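Side-chain contacts in SusD homolog (Bacteroides thetaiotaomicron VPI-5482, PDB 3IHV), which probably binds glycans at the outer-membrane surface, as SusD-like proteins do: residues Thr181-Gln184 with Tyr185-Ser188; Tyr502-Ala505 with Thr506-Glu510. All coordinates share one frame; numbering follows the deposited sequence.

Contact 1: residues Thr181-Gln184 with Tyr185-Ser188; sequences TDDQ and YRES
The carboxylate of Asp-183 reaches the backbone N-H groups of Tyr-185 and Arg-186 across a bend of irregular chain, the backbone being extended at Asp-183 before it turns. Its OD1 takes two backbone N-H groups. Tyr-185 N, 2.9 Å from OD1 of Asp-183, meets that oxygen almost end-on to its C-O bond and closes an Asx turn. Arg-186 N is 3.1 Å from OD1 of Asp-183, with a nearly straight N-H...O angle of 171°, and arrives on the syn side, tilted out of the carboxylate plane. The carboxylate folds over the turn because CG stands opposite the backbone N (chi1 -174°). Its other oxygen receives the guanidinium side-on: NE of Arg-186 lies 2.7 Å and NH2 3.0 Å from OD2 of Asp-183. Both nitrogens converge on this one atom, with OD2 close to the guanidinium plane, although the two flat groups are turned 36° apart. Asn-189 ND2 also donates to OD2, so five N-H donors reach the carboxylate, four of them from within the turn, an environment that would be expected to favour its ionised form. A water donates to Asp-183 O (3.0 Å) and to Arg-186 O (2.9 Å), tying the two ends of the turn. The bend belongs to the loop joining helix 159-176 to helix 195-210 and rests on helix 107-135: Arg-186 NH1 forms a salt bridge with Glu-119 there, the Tyr-185 side chain touches Leu-112 and Leu-115, and its ring makes a cation-pi contact with Lys-111.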
ATOM      1  N   THR A 181       6.595 -19.065   9.506  1.00  7.76           N
ATOM      2  CA  THR A 181       7.753 -19.928   9.773  1.00  9.88           C
ATOM      3  C   THR A 181       7.439 -21.178  10.622  1.00 10.55           C
ATOM      4  O   THR A 181       8.299 -22.038  10.804  1.00 10.88           O
ATOM      5  CB  THR A 181       8.850 -19.085  10.465  1.00 10.50           C
ATOM      6  OG1 THR A 181       8.306 -18.494  11.654  1.00  9.10           O
ATOM      7  CG2 THR A 181       9.305 -17.943   9.505  1.00 10.15           C
ATOM      8  N   ASP A 182       6.221 -21.282  11.135  1.00 10.11           N
ATOM      9  CA  ASP A 182       5.803 -22.410  11.955  1.00 11.61           C
ATOM     10  C   ASP A 182       5.023 -23.447  11.135  1.00 11.71           C
ATOM     11  O   ASP A 182       4.831 -24.589  11.569  1.00 14.12           O
ATOM     12  CB  ASP A 182       4.783 -21.971  13.013  1.00 12.10           C
ATOM     13  CG  ASP A 182       5.370 -21.251  14.220  1.00 16.34           C
ATOM     14  OD1 ASP A 182       6.559 -21.384  14.505  1.00 19.26           O
ATOM     15  OD2 ASP A 182       4.575 -20.567  14.956  1.00 16.37           O
ATOM     16  N   ASP A 183       4.618 -23.060   9.950  1.00 10.80           N
ATOM     17  CA  ASP A 183       3.722 -23.823   9.098  1.00  9.95           C
ATOM     18  C   ASP A 183       4.287 -25.111   8.509  1.00 11.01           C
ATOM     19  O   ASP A 183       5.125 -25.072   7.621  1.00 10.99           O
ATOM     20  CB  ASP A 183       3.284 -22.865   7.989  1.00  9.39           C
ATOM     21  CG  ASP A 183       2.223 -23.420   7.067  1.00  9.64           C
ATOM     22  OD1 ASP A 183       1.736 -24.540   7.260  1.00  7.06           O
ATOM     23  OD2 ASP A 183       1.852 -22.642   6.136  1.00  8.95           O
ATOM     24  N   GLN A 184       3.849 -26.243   9.032  1.00 10.74           N
ATOM     25  CA  GLN A 184       4.222 -27.512   8.440  1.00 12.32           C
ATOM     26  C   GLN A 184       3.000 -28.191   7.803  1.00 11.17           C
ATOM     27  O   GLN A 184       3.014 -29.391   7.592  1.00 11.66           O
ATOM     28  CB  GLN A 184       4.991 -28.400   9.437  1.00 13.46           C
ATOM     29  CG  GLN A 184       6.392 -27.759   9.784  1.00 15.87           C
ATOM     30  CD  GLN A 184       7.339 -28.696  10.543  1.00 18.84           C
ATOM     31  OE1 GLN A 184       7.167 -29.914  10.551  1.00 21.45           O
ATOM     32  NE2 GLN A 184       8.357 -28.111  11.180  1.00 18.29           N
ATOM     33  N   TYR A 185       1.957 -27.410   7.481  1.00 10.12           N
ATOM     34  CA  TYR A 185       0.756 -27.929   6.781  1.00  9.49           C
ATOM     35  C   TYR A 185       0.777 -27.630   5.271  1.00  8.29           C
ATOM     36  O   TYR A 185       0.569 -28.519   4.433  1.00  8.45           O
ATOM     37  CB  TYR A 185      -0.507 -27.332   7.380  1.00 10.03           C
ATOM     38  CG  TYR A 185      -0.610 -27.577   8.860  1.00 13.37           C
ATOM     39  CD1 TYR A 185      -0.863 -28.836   9.355  1.00 17.33           C
ATOM     40  CD2 TYR A 185      -0.466 -26.529   9.759  1.00 18.49           C
ATOM     41  CE1 TYR A 185      -0.947 -29.062  10.731  1.00 19.64           C
ATOM     42  CE2 TYR A 185      -0.549 -26.741  11.120  1.00 21.10           C
ATOM     43  CZ  TYR A 185      -0.786 -27.984  11.595  1.00 21.82           C
ATOM     44  OH  TYR A 185      -0.872 -28.149  12.961  1.00 29.17           O
ATOM     45  N   ARG A 186       1.030 -26.385   4.928  1.00  8.41           N
ATOM     46  CA  ARG A 186       1.080 -25.949   3.536  1.00  8.88           C
ATOM     47  C   ARG A 186       2.475 -26.196   2.911  1.00 10.37           C
ATOM     48  O   ARG A 186       3.482 -25.958   3.538  1.00 10.87           O
ATOM     49  CB  ARG A 186       0.682 -24.486   3.437  1.00  8.43           C
ATOM     50  CG  ARG A 186      -0.811 -24.237   3.817  1.00  6.24           C
ATOM     51  CD  ARG A 186      -1.153 -22.774   3.788  1.00  6.95           C
ATOM     52  NE  ARG A 186      -0.410 -22.058   4.818  1.00  6.65           N
ATOM     53  CZ  ARG A 186      -0.563 -20.773   5.094  1.00  8.08           C
ATOM     54  NH1 ARG A 186      -1.423 -20.055   4.423  1.00  7.41           N
ATOM     55  NH2 ARG A 186       0.170 -20.194   6.036  1.00  7.98           N
ATOM     56  N   GLU A 187       2.546 -26.680   1.684  1.00 12.29           N
ATOM     57  CA  GLU A 187       3.884 -26.915   1.114  1.00 14.00           C
ATOM     58  C   GLU A 187       4.652 -25.608   0.952  1.00 13.58           C
ATOM     59  O   GLU A 187       5.861 -25.588   1.094  1.00 14.77           O
ATOM     60  CB  GLU A 187       3.843 -27.693  -0.194  1.00 15.37           C
ATOM     61  CG  GLU A 187       3.024 -27.090  -1.291  1.00 20.69           C
ATOM     62  CD  GLU A 187       3.247 -27.791  -2.647  1.00 27.49           C
ATOM     63  OE1 GLU A 187       4.161 -28.662  -2.731  1.00 29.61           O
ATOM     64  OE2 GLU A 187       2.509 -27.451  -3.612  1.00 31.88           O
ATOM     65  N   SER A 188       3.933 -24.527   0.683  1.00 12.21           N
ATOM     66  CA  SER A 188       4.520 -23.210   0.526  1.00 12.52           C
ATOM     67  C   SER A 188       3.508 -22.170   0.955  1.00 11.28           C
ATOM     68  O   SER A 188       2.333 -22.284   0.608  1.00 12.35           O
ATOM     69  CB  SER A 188       4.828 -22.999  -0.959  1.00 12.57           C
ATOM     70  OG  SER A 188       5.087 -21.652  -1.266  1.00 16.91           O
TER
HETATM   71  O   HOH W   1       5.267 -24.002   4.805  1.00 33.51           O

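Contact 2: residues Tyr502-Ala505 with Thr506-Glu510; sequences YSVA and TYTEE
Thr-508 grips Val-504 O with two donors at once. Its OG1 is 2.8 Å from Val-504 O and donates from above the carbonyl plane, whereas its backbone N, 3.1 Å from Val-504 O, lies nearly in line with the C=O bond. The hydroxyl can join the amide because OG1 stands beside its own backbone N (chi1 -60°). The Val-504 and Thr-508 side chains run side by side, with CG2 of Val-504 only 3.2 Å from OG1 of Thr-508. In the same turn, Thr-506 N donates to Ser-503 O at 2.9 Å, an i to i+3 bond of the 3-10 kind. The Tyr-507 ring is met at its edge by Ser-503 OG, in the ring plane and 3.6 Å from CE2 of Tyr-507, and over one face by CG2 of Thr-506, 3.7 Å above the ring centre of Tyr-507. A water bridges Ser-503 OG and Thr-506 OG1, and another donates to both Ala-505 O and Thr-508 O. Farther out, Asn-68 ND2 bonds to Thr-508 OG1, while Val-504 CG1 lies over one face of the Tyr-502 ring, offset toward its rim, and the Tyr-502 hydroxyl reaches Thr-49 O. Thr-508 OG1 thus donates to Val-504 O and accepts from Asn-68 ND2, which should hold its rotation, and the carbonyl of the buried Val-504 is satisfied by a side chain as well as by the backbone of this short helical turn.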
ATOM      1  N   TYR A 502       2.630  21.997  -7.776  1.00  6.78           N
ATOM      2  CA  TYR A 502       1.883  21.311  -6.700  1.00  6.82           C
ATOM      3  C   TYR A 502       0.407  21.430  -7.046  1.00  8.15           C
ATOM      4  O   TYR A 502      -0.403  21.986  -6.290  1.00  5.48           O
ATOM      5  CB  TYR A 502       2.199  21.877  -5.285  1.00  7.37           C
ATOM      6  CG  TYR A 502       1.820  20.921  -4.194  1.00  5.34           C
ATOM      7  CD1 TYR A 502       2.375  19.651  -4.132  1.00  5.47           C
ATOM      8  CD2 TYR A 502       0.923  21.283  -3.213  1.00  4.29           C
ATOM      9  CE1 TYR A 502       2.014  18.776  -3.133  1.00  6.45           C
ATOM     10  CE2 TYR A 502       0.548  20.430  -2.243  1.00  5.69           C
ATOM     11  CZ  TYR A 502       1.079  19.186  -2.176  1.00  4.81           C
ATOM     12  OH  TYR A 502       0.664  18.307  -1.170  1.00  7.95           O
ATOM     13  N   SER A 503       0.067  20.849  -8.195  1.00  7.24           N
ATOM     14  CA  SER A 503      -1.277  20.996  -8.756  1.00  8.33           C
ATOM     15  C   SER A 503      -2.375  20.459  -7.859  1.00  7.88           C
ATOM     16  O   SER A 503      -3.472  21.005  -7.804  1.00  7.45           O
ATOM     17  CB  SER A 503      -1.313  20.338 -10.140  1.00  9.50           C
ATOM     18  OG  SER A 503      -2.599  20.495 -10.712  1.00 14.00           O
ATOM     19  N   VAL A 504      -2.076  19.417  -7.097  1.00  7.22           N
ATOM     20  CA  VAL A 504      -3.043  18.844  -6.158  1.00  6.68           C
ATOM     21  C   VAL A 504      -3.648  19.912  -5.242  1.00  6.06           C
ATOM     22  O   VAL A 504      -4.833  19.840  -4.942  1.00  7.12           O
ATOM     23  CB  VAL A 504      -2.453  17.636  -5.361  1.00  6.48           C
ATOM     24  CG1 VAL A 504      -1.257  18.069  -4.463  1.00  6.83           C
ATOM     25  CG2 VAL A 504      -3.532  16.942  -4.532  1.00  7.53           C
ATOM     26  N   ALA A 505      -2.873  20.919  -4.818  1.00  6.35           N
ATOM     27  CA  ALA A 505      -3.453  21.988  -3.956  1.00  5.61           C
ATOM     28  C   ALA A 505      -4.524  22.844  -4.638  1.00  6.67           C
ATOM     29  O   ALA A 505      -5.368  23.423  -3.972  1.00  5.22           O
ATOM     30  CB  ALA A 505      -2.367  22.930  -3.396  1.00  6.85           C
ATOM     31  N   THR A 506      -4.477  22.992  -5.952  1.00  6.06           N
ATOM     32  CA  THR A 506      -5.472  23.784  -6.654  1.00  7.54           C
ATOM     33  C   THR A 506      -6.889  23.224  -6.485  1.00  8.15           C
ATOM     34  O   THR A 506      -7.842  23.981  -6.327  1.00  8.70           O
ATOM     35  CB  THR A 506      -5.104  23.821  -8.159  1.00  7.30           C
ATOM     36  OG1 THR A 506      -3.814  24.400  -8.273  1.00  9.00           O
ATOM     37  CG2 THR A 506      -6.110  24.604  -9.030  1.00  7.97           C
ATOM     38  N   TYR A 507      -7.011  21.904  -6.444  1.00  6.79           N
ATOM     39  CA  TYR A 507      -8.329  21.249  -6.511  1.00  7.55           C
ATOM     40  C   TYR A 507      -8.803  20.523  -5.261  1.00  7.53           C
ATOM     41  O   TYR A 507     -10.000  20.258  -5.125  1.00  8.41           O
ATOM     42  CB  TYR A 507      -8.255  20.224  -7.643  1.00  8.64           C
ATOM     43  CG  TYR A 507      -7.823  20.812  -8.967  1.00  9.85           C
ATOM     44  CD1 TYR A 507      -8.720  21.542  -9.740  1.00 11.54           C
ATOM     45  CD2 TYR A 507      -6.531  20.640  -9.445  1.00 10.51           C
ATOM     46  CE1 TYR A 507      -8.348  22.073 -10.918  1.00 11.06           C
ATOM     47  CE2 TYR A 507      -6.154  21.151 -10.674  1.00 10.41           C
ATOM     48  CZ  TYR A 507      -7.076  21.857 -11.401  1.00 13.46           C
ATOM     49  OH  TYR A 507      -6.761  22.427 -12.606  1.00 15.11           O
ATOM     50  N   THR A 508      -7.874  20.157  -4.362  1.00  7.35           N
ATOM     51  CA  THR A 508      -8.216  19.396  -3.148  1.00  7.94           C
ATOM     52  C   THR A 508      -9.160  20.205  -2.287  1.00  7.87           C
ATOM     53  O   THR A 508      -8.892  21.374  -1.966  1.00 10.44           O
ATOM     54  CB  THR A 508      -6.975  19.002  -2.342  1.00  6.90           C
ATOM     55  OG1 THR A 508      -6.142  18.181  -3.180  1.00  6.92           O
ATOM     56  CG2 THR A 508      -7.340  18.219  -1.090  1.00  7.06           C
ATOM     57  N   GLU A 509     -10.287  19.595  -1.949  1.00  8.03           N
ATOM     58  CA  GLU A 509     -11.362  20.285  -1.241  1.00  8.76           C
ATOM     59  C   GLU A 509     -11.640  19.629   0.086  1.00  8.80           C
ATOM     60  O   GLU A 509     -11.831  18.425   0.187  1.00  8.28           O
ATOM     61  CB  GLU A 509     -12.604  20.302  -2.135  1.00  9.58           C
ATOM     62  CG  GLU A 509     -13.821  21.052  -1.581  1.00 13.53           C
ATOM     63  CD  GLU A 509     -14.992  21.139  -2.579  1.00 18.46           C
ATOM     64  OE1 GLU A 509     -14.792  20.938  -3.812  1.00 18.47           O
ATOM     65  OE2 GLU A 509     -16.117  21.436  -2.110  1.00 20.84           O
ATOM     66  N   GLU A 510     -11.703  20.439   1.128  1.00  9.94           N
ATOM     67  CA  GLU A 510     -11.919  19.914   2.454  1.00 10.36           C
ATOM     68  C   GLU A 510     -13.324  19.364   2.542  1.00  9.76           C
ATOM     69  O   GLU A 510     -14.258  19.996   2.109  1.00  9.48           O
ATOM     70  CB  GLU A 510     -11.753  21.018   3.496  1.00 10.98           C
ATOM     71  CG  GLU A 510     -11.718  20.479   4.899  1.00 14.21           C
ATOM     72  CD  GLU A 510     -11.387  21.546   5.909  1.00 20.09           C
ATOM     73  OE1 GLU A 510     -11.628  22.756   5.658  1.00 23.19           O
ATOM     74  OE2 GLU A 510     -10.859  21.161   6.963  1.00 25.45           O
TER
HETATM   75  O   HOH W   2      -0.848  24.676  -6.523  1.00 29.51           O
HETATM   76  O   HOH W   3      -2.849  23.517 -11.068  1.00 28.43           O
HETATM   77  O   HOH W   4      -6.148  22.284  -1.599  1.00  8.91           O

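Contact 1 and contact 2 lie on opposite sides of the chain's centre, their own centres about 48 Å apart, and share no helix or strand. Both are local and partly buried, but they differ in kind. In 181-188, a loop without regular structure, an ionic carboxylate gathers backbone N-H groups and an arginine, and Arg-186 is the one buried residue of its four touching ones. In 502-510, around a short helical turn, the bonds are neutral, a carbonyl takes a hydroxyl and an amide, and four of seven touching residues are buried. Each uses a water to join two backbone carbonyls, and each is tied to more distant chain by a polar side chain.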